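PDB 2CVI: 75aa long hypothetical regulatory protein AsnC from Pyrococcus horikoshii, which is of unknown function but, as a stand-alone Lrp/AsnC ligand-binding domain that associates with itself, may sense small effector molecules in transcriptional regulation. Local coordinates for residues Leu7-Ala12 and Glu65-Ser70. Residues are numbered along the deposited sequence; the frame is centred on the assembly and turned at random.
Sequences LMVTAA and EIQMTS
A classic beta bulge interrupts the antiparallel pairing of Leu7-Thr10 with Ile66-Ser70, parts of the first and last strands of an Lrp/AsnC ligand-binding domain with the ferredoxin-like alpha+beta fold. Leu7 and Ser70 form a hydrogen-bonded pair through two 2.9 Å bonds, Leu7 N to Ser70 O and Ser70 N to Leu7 O. Farther along, Val9 N gives a bond of 2.8 Å to Met68 O. On the bulged strand Gln67 and Met68 together face Val9, whose O accepts Gln67 N at 2.9 Å and, weakly, Met68 N. The extra residue shifts the register by one, yet Ala11 N still reaches Glu65 O at 2.9 Å.

Valine, branched at CB, suits the position opposite the bulge because its two methyls serve two neighbours: Val9 CG2 meets Met68 CE at 3.8 Å, while Val9 CG1, anti to the backbone N (chi1 172°), lies near Gln67 OE1. The bent Met68 chain brings its methyl to Val9, whereas the extended Gln67 lays its amide alongside Ala11, small enough to admit it. On the other face, the long, unbranched chain of buried Met8, extended beyond CG, carries SD to Ile66 CD1 (3.8 Å), and its CG runs beside Thr69 CG2.

That Met8-Ile66 face is covered by helix 15-23, where Leu22 touches Met8 and Val18 touches Ile66. Strand 40-46 flanks the other edge of strand 2-10, making the latter an inner strand of the sheet, with 66-77 one of the two outermost strands within the chain.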
loop_
_atom_site.group_PDB
_atom_site.type_symbol
_atom_site.label_atom_id
_atom_site.label_comp_id
_atom_site.label_asym_id
_atom_site.label_seq_id
_atom_site.Cartn_x
_atom_site.Cartn_y
_atom_site.Cartn_z
ATOM N N LEU A 7 2.970 -4.740 -4.865
ATOM C CA LEU A 7 3.970 -3.668 -4.913
ATOM C C LEU A 7 4.843 -3.970 -6.112
ATOM O O LEU A 7 5.328 -5.093 -6.247
ATOM C CB LEU A 7 4.799 -3.636 -3.613
ATOM C CG LEU A 7 4.199 -3.196 -2.259
ATOM C CD1 LEU A 7 3.930 -1.718 -2.257
ATOM C CD2 LEU A 7 2.975 -4.018 -1.891
ATOM N N MET A 8 5.051 -2.980 -6.975
ATOM C CA MET A 8 5.769 -3.192 -8.221
ATOM C C MET A 8 6.957 -2.303 -8.477
ATOM O O MET A 8 6.949 -1.119 -8.121
ATOM C CB MET A 8 4.815 -3.004 -9.400
ATOM C CG MET A 8 3.464 -3.772 -9.261
ATOM S SD MET A 8 2.500 -3.510 -10.764
ATOM C CE MET A 8 1.052 -4.610 -10.415
ATOM N N VAL A 9 7.976 -2.896 -9.115
ATOM C CA VAL A 9 9.178 -2.182 -9.577
ATOM C C VAL A 9 8.946 -2.107 -11.076
ATOM O O VAL A 9 8.617 -3.093 -11.731
ATOM C CB VAL A 9 10.470 -2.960 -9.290
ATOM C CG1 VAL A 9 11.663 -2.248 -9.968
ATOM C CG2 VAL A 9 10.679 -3.099 -7.823
ATOM N N THR A 10 9.043 -0.926 -11.660
ATOM C CA THR A 10 8.833 -0.818 -13.085
ATOM C C THR A 10 10.000 -0.100 -13.736
ATOM O O THR A 10 10.758 0.593 -13.058
ATOM C CB THR A 10 7.565 -0.006 -13.435
ATOM O OG1 THR A 10 7.756 1.359 -13.049
ATOM C CG2 THR A 10 6.342 -0.520 -12.712
ATOM N N ALA A 11 10.132 -0.291 -15.035
ATOM C CA ALA A 11 11.144 0.427 -15.810
ATOM C C ALA A 11 10.740 1.909 -15.705
ATOM O O ALA A 11 9.560 2.243 -15.665
ATOM C CB ALA A 11 11.075 -0.020 -17.254
ATOM N N ALA A 12 11.721 2.804 -15.684
ATOM C CA ALA A 12 11.384 4.232 -15.540
ATOM C C ALA A 12 10.618 4.813 -16.746
ATOM O O ALA A 12 10.899 4.462 -17.881
ATOM C CB ALA A 12 12.689 5.037 -15.252
ATOM N N GLU A 65 7.200 -4.136 -18.768
ATOM C CA GLU A 65 7.646 -2.917 -18.107
ATOM C C GLU A 65 7.666 -3.157 -16.584
ATOM O O GLU A 65 8.348 -2.462 -15.825
ATOM C CB GLU A 65 6.681 -1.761 -18.407
ATOM C CG GLU A 65 6.623 -1.299 -19.862
ATOM C CD GLU A 65 5.763 -2.159 -20.754
ATOM O OE1 GLU A 65 5.084 -3.070 -20.257
ATOM O OE2 GLU A 65 5.757 -1.913 -21.981
ATOM N N ILE A 66 6.888 -4.137 -16.132
ATOM C CA ILE A 66 6.851 -4.464 -14.708
ATOM C C ILE A 66 7.964 -5.495 -14.455
ATOM O O ILE A 66 7.879 -6.648 -14.905
ATOM C CB ILE A 66 5.481 -5.029 -14.301
ATOM C CG1 ILE A 66 4.377 -3.998 -14.580
ATOM C CG2 ILE A 66 5.513 -5.378 -12.824
ATOM C CD1 ILE A 66 2.953 -4.502 -14.414
ATOM N N GLN A 67 8.997 -5.088 -13.744
ATOM C CA GLN A 67 10.188 -5.925 -13.500
ATOM C C GLN A 67 10.177 -6.797 -12.263
ATOM O O GLN A 67 10.847 -7.855 -12.227
ATOM C CB GLN A 67 11.449 -5.012 -13.487
ATOM C CG GLN A 67 11.608 -4.193 -14.730
ATOM C CD GLN A 67 12.737 -3.189 -14.628
ATOM O OE1 GLN A 67 13.137 -2.799 -13.532
ATOM N NE2 GLN A 67 13.241 -2.751 -15.770
ATOM N N MET A 68 9.431 -6.381 -11.232
ATOM C CA MET A 68 9.397 -7.140 -10.002
ATOM C C MET A 68 8.110 -6.832 -9.265
ATOM O O MET A 68 7.616 -5.711 -9.321
ATOM C CB MET A 68 10.604 -6.777 -9.108
ATOM C CG MET A 68 10.791 -7.649 -7.863
ATOM S SD MET A 68 9.913 -7.043 -6.398
ATOM C CE MET A 68 11.235 -6.086 -5.542
ATOM N N THR A 69 7.516 -7.860 -8.682
ATOM C CA THR A 69 6.352 -7.646 -7.832
ATOM C C THR A 69 6.519 -8.418 -6.535
ATOM O O THR A 69 7.182 -9.482 -6.497
ATOM C CB THR A 69 5.003 -8.091 -8.467
ATOM O OG1 THR A 69 4.946 -9.531 -8.590
ATOM C CG2 THR A 69 4.787 -7.441 -9.846
ATOM N N SER A 70 5.948 -7.846 -5.473
ATOM C CA SER A 70 5.886 -8.474 -4.140
ATOM C C SER A 70 4.434 -8.255 -3.711
ATOM O O SER A 70 3.987 -7.106 -3.608
ATOM C CB SER A 70 6.833 -7.827 -3.129
ATOM O OG SER A 70 6.785 -8.517 -1.883
#